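Long-range contact in major royal jelly protein 1 (Apis mellifera, PDB 5YYL), which is the most abundant protein of royal jelly, the food that nurse bees give to larvae, probably has a nutritional role, and binds a sterol: residues S67-L81 with S123-L135. Numbering follows the deposited sequence.
Sequences SDIDQWHDKIFVTML and SASKLAIDKCDRL
Leu127 points its branched end at Thr79 and Phe77, making the apolar heart of this contact: its CD1 lies 3.3 Å from Thr79 CG2, the two side chains meeting tip to tip, and also packs against Phe77 CB. The flat ring of Phe77 receives the methyl CD2 of Leu135 over one face, a CH-pi contact 4.1 Å from the ring centroid. Beta-branched Ile129, whose CG1-CD1 arm reaches out, lays CG1 and CD1 across the carboxylate of Asp70 and meets Trp72 CB with CD1 at 3.8 Å; Asp70 is not left facing hydrocarbon alone, because Lys358 and Lys360 form salt bridges to its oxygens.

The two hairpins here, 67-81 and 124-135, open successive four-stranded antiparallel sheets of a beta-propeller, and the innermost strands 67-72 and 124-129 run roughly parallel, 24° apart. The bonds between the two blades each use a side-chain atom.

Among the polar links, the short side chain of Asp68 brings its carboxylate up to the backbone N-H of Leu127, OD2 accepting with its anti lone pair, N to OD2 2.6 Å and fairly straight at 159°. Ser67 is small enough to sit beside the neighbouring strand, but its OG is modelled implausibly close to Ser125 O, so the geometry of that bond is doubtful. The long Lys126 chain, bent at chi2, carries NZ back to Ser67 O from above the carbonyl plane. Thr79 OG1 makes a weak bond to Ala124 O at 2.9 Å. Near the turns, the Trp72 indole offers NE1 from its edge to Asp133 OD2, a weak bond of 3.4 Å, with ring and carboxylate planes 65° apart.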
ATOM      1  N   SER A  67     -26.688  -6.119  33.343  1.00 26.28           N
ATOM      2  CA  SER A  67     -26.358  -7.396  33.943  1.00 27.55           C
ATOM      3  C   SER A  67     -25.047  -7.955  33.372  1.00 27.31           C
ATOM      4  O   SER A  67     -24.175  -8.366  34.129  1.00 26.45           O
ATOM      5  CB  SER A  67     -27.504  -8.380  33.710  1.00 29.08           C
ATOM      6  OG  SER A  67     -27.215  -9.637  34.287  1.00 32.87           O
ATOM      7  N   ASP A  68     -24.928  -7.986  32.046  1.00 26.16           N
ATOM      8  CA  ASP A  68     -23.771  -8.581  31.379  1.00 27.56           C
ATOM      9  C   ASP A  68     -23.362  -7.783  30.140  1.00 26.42           C
ATOM     10  O   ASP A  68     -24.147  -7.017  29.600  1.00 25.96           O
ATOM     11  CB  ASP A  68     -24.098 -10.040  30.991  1.00 30.44           C
ATOM     12  CG  ASP A  68     -22.843 -10.929  30.792  1.00 33.39           C
ATOM     13  OD1 ASP A  68     -21.716 -10.481  31.040  1.00 36.27           O
ATOM     14  OD2 ASP A  68     -22.981 -12.104  30.393  1.00 35.38           O
ATOM     15  N   ILE A  69     -22.106  -7.949  29.729  1.00 25.59           N
ATOM     16  CA  ILE A  69     -21.594  -7.425  28.464  1.00 23.97           C
ATOM     17  C   ILE A  69     -20.920  -8.555  27.733  1.00 22.96           C
ATOM     18  O   ILE A  69     -20.532  -9.556  28.341  1.00 23.15           O
ATOM     19  CB  ILE A  69     -20.579  -6.272  28.649  1.00 24.41           C
ATOM     20  CG1 ILE A  69     -19.361  -6.699  29.482  1.00 24.28           C
ATOM     21  CG2 ILE A  69     -21.259  -5.086  29.316  1.00 25.05           C
ATOM     22  CD1 ILE A  69     -18.265  -5.656  29.590  1.00 24.01           C
ATOM     23  N   ASP A  70     -20.795  -8.401  26.427  1.00 21.43           N
ATOM     24  CA  ASP A  70     -19.909  -9.248  25.643  1.00 20.86           C
ATOM     25  C   ASP A  70     -19.544  -8.507  24.353  1.00 19.58           C
ATOM     26  O   ASP A  70     -19.906  -7.345  24.186  1.00 18.86           O
ATOM     27  CB  ASP A  70     -20.532 -10.629  25.402  1.00 20.93           C
ATOM     28  CG  ASP A  70     -19.481 -11.739  25.290  1.00 21.45           C
ATOM     29  OD1 ASP A  70     -18.529 -11.562  24.464  1.00 21.26           O
ATOM     30  OD2 ASP A  70     -19.619 -12.785  25.990  1.00 20.79           O
ATOM     31  N   GLN A  71     -18.804  -9.155  23.463  1.00 19.02           N
ATOM     32  CA  GLN A  71     -18.237  -8.484  22.311  1.00 18.66           C
ATOM     33  C   GLN A  71     -18.011  -9.502  21.226  1.00 19.22           C
ATOM     34  O   GLN A  71     -17.470 -10.575  21.502  1.00 18.34           O
ATOM     35  CB  GLN A  71     -16.914  -7.826  22.713  1.00 18.12           C
ATOM     36  CG  GLN A  71     -16.160  -7.125  21.588  1.00 18.12           C
ATOM     37  CD  GLN A  71     -15.327  -8.049  20.711  1.00 17.68           C
ATOM     38  OE1 GLN A  71     -14.758  -9.028  21.188  1.00 18.05           O
ATOM     39  NE2 GLN A  71     -15.255  -7.742  19.425  1.00 16.52           N
ATOM     40  N   TRP A  72     -18.439  -9.168  20.004  1.00 20.40           N
ATOM     41  CA  TRP A  72     -18.135  -9.965  18.809  1.00 21.89           C
ATOM     42  C   TRP A  72     -18.056  -9.032  17.616  1.00 23.66           C
ATOM     43  O   TRP A  72     -19.012  -8.292  17.352  1.00 24.31           O
ATOM     44  CB  TRP A  72     -19.218 -11.014  18.586  1.00 21.93           C
ATOM     45  CG  TRP A  72     -19.014 -11.870  17.404  1.00 22.15           C
ATOM     46  CD1 TRP A  72     -18.320 -13.045  17.348  1.00 23.88           C
ATOM     47  CD2 TRP A  72     -19.536 -11.657  16.100  1.00 21.84           C
ATOM     48  NE1 TRP A  72     -18.373 -13.585  16.073  1.00 23.06           N
ATOM     49  CE2 TRP A  72     -19.113 -12.746  15.289  1.00 22.35           C
ATOM     50  CE3 TRP A  72     -20.327 -10.658  15.530  1.00 21.92           C
ATOM     51  CZ2 TRP A  72     -19.458 -12.858  13.952  1.00 22.97           C
ATOM     52  CZ3 TRP A  72     -20.664 -10.756  14.198  1.00 22.39           C
ATOM     53  CH2 TRP A  72     -20.230 -11.855  13.417  1.00 23.33           C
ATOM     54  N   HIS A  73     -16.919  -9.054  16.922  1.00 25.27           N
ATOM     55  CA  HIS A  73     -16.657  -8.147  15.800  1.00 26.23           C
ATOM     56  C   HIS A  73     -17.002  -6.703  16.212  1.00 27.50           C
ATOM     57  O   HIS A  73     -16.505  -6.240  17.234  1.00 27.73           O
ATOM     58  CB  HIS A  73     -17.388  -8.629  14.541  1.00 27.43           C
ATOM     59  CG  HIS A  73     -16.898  -9.943  14.013  1.00 28.51           C
ATOM     60  ND1 HIS A  73     -17.348 -10.473  12.820  1.00 30.30           N
ATOM     61  CD2 HIS A  73     -15.983 -10.822  14.492  1.00 29.64           C
ATOM     62  CE1 HIS A  73     -16.738 -11.626  12.596  1.00 31.44           C
ATOM     63  NE2 HIS A  73     -15.906 -11.864  13.597  1.00 29.83           N
ATOM     64  N   ASP A  74     -17.878  -6.017  15.481  1.00 31.28           N
ATOM     65  CA  ASP A  74     -18.215  -4.609  15.783  1.00 35.50           C
ATOM     66  C   ASP A  74     -19.281  -4.428  16.869  1.00 33.88           C
ATOM     67  O   ASP A  74     -19.518  -3.301  17.313  1.00 31.10           O
ATOM     68  CB  ASP A  74     -18.635  -3.846  14.510  1.00 39.64           C
ATOM     69  CG  ASP A  74     -19.702  -4.571  13.691  1.00 45.10           C
ATOM     70  OD1 ASP A  74     -19.951  -5.784  13.916  1.00 50.56           O
ATOM     71  OD2 ASP A  74     -20.299  -3.907  12.825  1.00 52.57           O
ATOM     72  N   LYS A  75     -19.888  -5.536  17.306  1.00 34.06           N
ATOM     73  CA  LYS A  75     -20.964  -5.515  18.288  1.00 34.05           C
ATOM     74  C   LYS A  75     -20.407  -5.588  19.707  1.00 32.18           C
ATOM     75  O   LYS A  75     -19.509  -6.372  19.979  1.00 32.45           O
ATOM     76  CB  LYS A  75     -21.922  -6.684  18.028  1.00 35.35           C
ATOM     77  CG  LYS A  75     -22.508  -6.693  16.624  1.00 37.59           C
ATOM     78  CD  LYS A  75     -23.227  -8.005  16.300  1.00 39.79           C
ATOM     79  CE  LYS A  75     -23.462  -8.182  14.797  1.00 41.78           C
ATOM     80  NZ  LYS A  75     -24.143  -7.008  14.160  1.00 43.12           N
ATOM     81  N   ILE A  76     -20.923  -4.732  20.584  1.00 29.90           N
ATOM     82  CA  ILE A  76     -20.727  -4.826  22.022  1.00 28.87           C
ATOM     83  C   ILE A  76     -22.113  -5.098  22.593  1.00 29.20           C
ATOM     84  O   ILE A  76     -22.979  -4.238  22.504  1.00 28.64           O
ATOM     85  CB  ILE A  76     -20.206  -3.492  22.623  1.00 27.99           C
ATOM     86  CG1 ILE A  76     -18.810  -3.131  22.105  1.00 27.16           C
ATOM     87  CG2 ILE A  76     -20.210  -3.534  24.147  1.00 27.78           C
ATOM     88  CD1 ILE A  76     -17.678  -3.996  22.619  1.00 27.01           C
ATOM     89  N   PHE A  77     -22.328  -6.277  23.176  1.00 29.17           N
ATOM     90  CA  PHE A  77     -23.624  -6.619  23.780  1.00 27.40           C
ATOM     91  C   PHE A  77     -23.745  -6.018  25.167  1.00 26.85           C
ATOM     92  O   PHE A  77     -22.763  -5.897  25.869  1.00 28.07           O
ATOM     93  CB  PHE A  77     -23.846  -8.124  23.795  1.00 26.80           C
ATOM     94  CG  PHE A  77     -23.962  -8.707  22.419  1.00 28.47           C
ATOM     95  CD1 PHE A  77     -25.173  -8.654  21.714  1.00 28.89           C
ATOM     96  CD2 PHE A  77     -22.858  -9.264  21.789  1.00 29.40           C
ATOM     97  CE1 PHE A  77     -25.275  -9.167  20.429  1.00 28.56           C
ATOM     98  CE2 PHE A  77     -22.960  -9.802  20.503  1.00 29.37           C
ATOM     99  CZ  PHE A  77     -24.174  -9.754  19.826  1.00 29.54           C
ATOM    100  N   VAL A  78     -24.940  -5.581  25.529  1.00 26.03           N
ATOM    101  CA  VAL A  78     -25.225  -5.073  26.871  1.00 25.46           C
ATOM    102  C   VAL A  78     -26.587  -5.606  27.259  1.00 25.64           C
ATOM    103  O   VAL A  78     -27.556  -5.334  26.560  1.00 27.97           O
ATOM    104  CB  VAL A  78     -25.256  -3.535  26.913  1.00 25.09           C
ATOM    105  CG1 VAL A  78     -25.605  -3.045  28.313  1.00 24.97           C
ATOM    106  CG2 VAL A  78     -23.911  -2.959  26.463  1.00 25.24           C
ATOM    107  N   THR A  79     -26.661  -6.390  28.337  1.00 25.09           N
ATOM    108  CA  THR A  79     -27.933  -6.976  28.768  1.00 24.02           C
ATOM    109  C   THR A  79     -28.482  -6.209  29.947  1.00 24.53           C
ATOM    110  O   THR A  79     -27.734  -5.799  30.826  1.00 22.11           O
ATOM    111  CB  THR A  79     -27.860  -8.461  29.139  1.00 22.51           C
ATOM    112  OG1 THR A  79     -27.214  -8.620  30.406  1.00 21.87           O
ATOM    113  CG2 THR A  79     -27.166  -9.250  28.084  1.00 22.42           C
ATOM    114  N   MET A  80     -29.797  -6.023  29.948  1.00 27.71           N
ATOM    115  CA  MET A  80     -30.448  -5.236  30.978  1.00 31.25           C
ATOM    116  C   MET A  80     -31.386  -6.120  31.811  1.00 34.06           C
ATOM    117  O   MET A  80     -32.153  -6.953  31.264  1.00 31.18           O
ATOM    118  CB  MET A  80     -31.209  -4.073  30.352  1.00 32.06           C
ATOM    119  CG  MET A  80     -31.183  -2.811  31.202  1.00 33.52           C
ATOM    120  SD  MET A  80     -29.636  -1.874  31.241  1.00 37.48           S
ATOM    121  CE  MET A  80     -29.035  -2.103  29.565  1.00 34.68           C
ATOM    122  N   LEU A  81     -31.284  -5.949  33.135  1.00 36.20           N
ATOM    123  CA  LEU A  81     -32.200  -6.594  34.076  1.00 36.92           C
ATOM    124  C   LEU A  81     -33.587  -6.046  33.804  1.00 38.39           C
ATOM    125  O   LEU A  81     -33.786  -4.824  33.827  1.00 37.08           O
ATOM    126  CB  LEU A  81     -31.830  -6.288  35.532  1.00 35.55           C
ATOM    127  CG  LEU A  81     -30.558  -6.914  36.100  1.00 33.86           C
ATOM    128  CD1 LEU A  81     -30.317  -6.431  37.515  1.00 32.85           C
ATOM    129  CD2 LEU A  81     -30.642  -8.424  36.024  1.00 34.30           C
ATOM    130  N   SER A 123     -35.548 -11.633  30.456  1.00 40.01           N
ATOM    131  CA  SER A 123     -34.398 -10.995  31.118  1.00 39.03           C
ATOM    132  C   SER A 123     -33.089 -11.749  30.838  1.00 39.89           C
ATOM    133  O   SER A 123     -32.769 -12.728  31.526  1.00 40.78           O
ATOM    134  CB  SER A 123     -34.637 -10.896  32.621  1.00 37.73           C
ATOM    135  OG  SER A 123     -33.603 -10.144  33.221  1.00 39.09           O
ATOM    136  N   ALA A 124     -32.361 -11.291  29.810  1.00 39.00           N
ATOM    137  CA  ALA A 124     -31.034 -11.810  29.467  1.00 36.88           C
ATOM    138  C   ALA A 124     -30.071 -11.535  30.622  1.00 36.85           C
ATOM    139  O   ALA A 124     -29.497 -10.455  30.748  1.00 37.34           O
ATOM    140  CB  ALA A 124     -30.524 -11.178  28.178  1.00 36.14           C
ATOM    141  N   SER A 125     -29.938 -12.522  31.493  1.00 35.43           N
ATOM    142  CA  SER A 125     -29.147 -12.403  32.698  1.00 34.29           C
ATOM    143  C   SER A 125     -27.651 -12.414  32.360  1.00 33.73           C
ATOM    144  O   SER A 125     -26.900 -11.593  32.878  1.00 33.28           O
ATOM    145  CB  SER A 125     -29.498 -13.556  33.640  1.00 35.45           C
ATOM    146  OG  SER A 125     -28.879 -13.393  34.895  1.00 39.21           O
ATOM    147  N   LYS A 126     -27.244 -13.325  31.469  1.00 32.32           N
ATOM    148  CA  LYS A 126     -25.838 -13.541  31.129  1.00 32.65           C
ATOM    149  C   LYS A 126     -25.671 -13.982  29.678  1.00 29.98           C
ATOM    150  O   LYS A 126     -26.583 -14.556  29.098  1.00 29.30           O
ATOM    151  CB  LYS A 126     -25.249 -14.602  32.057  1.00 36.27           C
ATOM    152  CG  LYS A 126     -24.104 -14.136  32.944  1.00 40.54           C
ATOM    153  CD  LYS A 126     -24.561 -13.180  34.035  1.00 43.20           C
ATOM    154  CE  LYS A 126     -23.370 -12.420  34.636  1.00 47.41           C
ATOM    155  NZ  LYS A 126     -23.831 -11.227  35.403  1.00 49.23           N
ATOM    156  N   LEU A 127     -24.492 -13.729  29.120  1.00 28.22           N
ATOM    157  CA  LEU A 127     -24.155 -14.065  27.740  1.00 27.00           C
ATOM    158  C   LEU A 127     -22.849 -14.843  27.669  1.00 26.50           C
ATOM    159  O   LEU A 127     -22.046 -14.834  28.591  1.00 25.00           O
ATOM    160  CB  LEU A 127     -24.026 -12.810  26.888  1.00 26.98           C
ATOM    161  CG  LEU A 127     -25.204 -11.836  26.871  1.00 28.18           C
ATOM    162  CD1 LEU A 127     -24.818 -10.568  26.099  1.00 27.81           C
ATOM    163  CD2 LEU A 127     -26.465 -12.463  26.277  1.00 28.28           C
ATOM    164  N   ALA A 128     -22.662 -15.524  26.551  1.00 27.37           N
ATOM    165  CA  ALA A 128     -21.453 -16.286  26.291  1.00 28.69           C
ATOM    166  C   ALA A 128     -21.302 -16.499  24.796  1.00 31.95           C
ATOM    167  O   ALA A 128     -22.284 -16.805  24.119  1.00 35.50           O
ATOM    168  CB  ALA A 128     -21.509 -17.617  26.995  1.00 27.75           C
ATOM    169  N   ILE A 129     -20.079 -16.350  24.293  1.00 31.51           N
ATOM    170  CA  ILE A 129     -19.780 -16.567  22.889  1.00 30.46           C
ATOM    171  C   ILE A 129     -18.766 -17.710  22.767  1.00 33.48           C
ATOM    172  O   ILE A 129     -17.756 -17.744  23.469  1.00 35.01           O
ATOM    173  CB  ILE A 129     -19.297 -15.273  22.226  1.00 28.46           C
ATOM    174  CG1 ILE A 129     -20.235 -14.113  22.622  1.00 27.57           C
ATOM    175  CG2 ILE A 129     -19.232 -15.468  20.725  1.00 28.46           C
ATOM    176  CD1 ILE A 129     -20.217 -12.875  21.731  1.00 26.06           C
ATOM    177  N   ASP A 130     -19.052 -18.655  21.876  1.00 37.80           N
ATOM    178  CA  ASP A 130     -18.243 -19.870  21.735  1.00 41.17           C
ATOM    179  C   ASP A 130     -17.348 -19.794  20.501  1.00 44.83           C
ATOM    180  O   ASP A 130     -17.436 -18.829  19.728  1.00 45.46           O
ATOM    181  CB  ASP A 130     -19.136 -21.126  21.741  1.00 41.82           C
ATOM    182  CG  ASP A 130     -19.993 -21.300  20.469  1.00 43.48           C
ATOM    183  OD1 ASP A 130     -19.743 -20.666  19.418  1.00 45.41           O
ATOM    184  OD2 ASP A 130     -20.929 -22.127  20.527  1.00 44.25           O
ATOM    185  N   LYS A 131     -16.504 -20.815  20.319  1.00 48.64           N
ATOM    186  CA  LYS A 131     -15.569 -20.886  19.178  1.00 49.49           C
ATOM    187  C   LYS A 131     -16.255 -20.729  17.819  1.00 52.87           C
ATOM    188  O   LYS A 131     -15.666 -20.179  16.893  1.00 58.79           O
ATOM    189  CB  LYS A 131     -14.768 -22.199  19.194  1.00 45.66           C
ATOM    190  N   CYS A 132     -17.500 -21.198  17.714  1.00 54.73           N
ATOM    191  CA  CYS A 132     -18.223 -21.270  16.437  1.00 59.91           C
ATOM    192  C   CYS A 132     -19.127 -20.060  16.116  1.00 53.29           C
ATOM    193  O   CYS A 132     -19.986 -20.155  15.243  1.00 50.99           O
ATOM    194  CB  CYS A 132     -19.052 -22.573  16.399  1.00 67.68           C
ATOM    195  SG  CYS A 132     -18.701 -23.730  17.754  1.00 75.37           S
ATOM    196  N   ASP A 133     -18.934 -18.938  16.800  1.00 50.22           N
ATOM    197  CA  ASP A 133     -19.748 -17.727  16.595  1.00 50.10           C
ATOM    198  C   ASP A 133     -21.243 -17.936  16.866  1.00 45.87           C
ATOM    199  O   ASP A 133     -22.093 -17.414  16.149  1.00 44.75           O
ATOM    200  CB  ASP A 133     -19.527 -17.124  15.195  1.00 52.39           C
ATOM    201  CG  ASP A 133     -18.060 -16.991  14.837  1.00 54.76           C
ATOM    202  OD1 ASP A 133     -17.730 -17.110  13.641  1.00 58.10           O
ATOM    203  OD2 ASP A 133     -17.241 -16.761  15.754  1.00 57.92           O
ATOM    204  N   ARG A 134     -21.540 -18.697  17.917  1.00 43.83           N
ATOM    205  CA  ARG A 134     -22.881 -18.793  18.469  1.00 41.52           C
ATOM    206  C   ARG A 134     -22.911 -17.923  19.722  1.00 36.88           C
ATOM    207  O   ARG A 134     -21.996 -17.997  20.528  1.00 36.64           O
ATOM    208  CB  ARG A 134     -23.228 -20.241  18.840  1.00 43.70           C
ATOM    209  CG  ARG A 134     -23.171 -21.256  17.705  1.00 46.80           C
ATOM    210  CD  ARG A 134     -23.678 -22.645  18.152  1.00 49.61           C
ATOM    211  NE  ARG A 134     -22.674 -23.476  18.843  1.00 48.73           N
ATOM    212  N   LEU A 135     -23.957 -17.110  19.871  1.00 32.76           N
ATOM    213  CA  LEU A 135     -24.205 -16.336  21.089  1.00 30.49           C
ATOM    214  C   LEU A 135     -25.211 -17.091  21.971  1.00 30.30           C
ATOM    215  O   LEU A 135     -26.364 -17.251  21.593  1.00 30.36           O
ATOM    216  CB  LEU A 135     -24.725 -14.943  20.743  1.00 28.00           C
ATOM    217  CG  LEU A 135     -25.404 -14.130  21.857  1.00 27.58           C
ATOM    218  CD1 LEU A 135     -24.422 -13.849  22.975  1.00 28.26           C
ATOM    219  CD2 LEU A 135     -25.958 -12.811  21.347  1.00 27.76           C
TER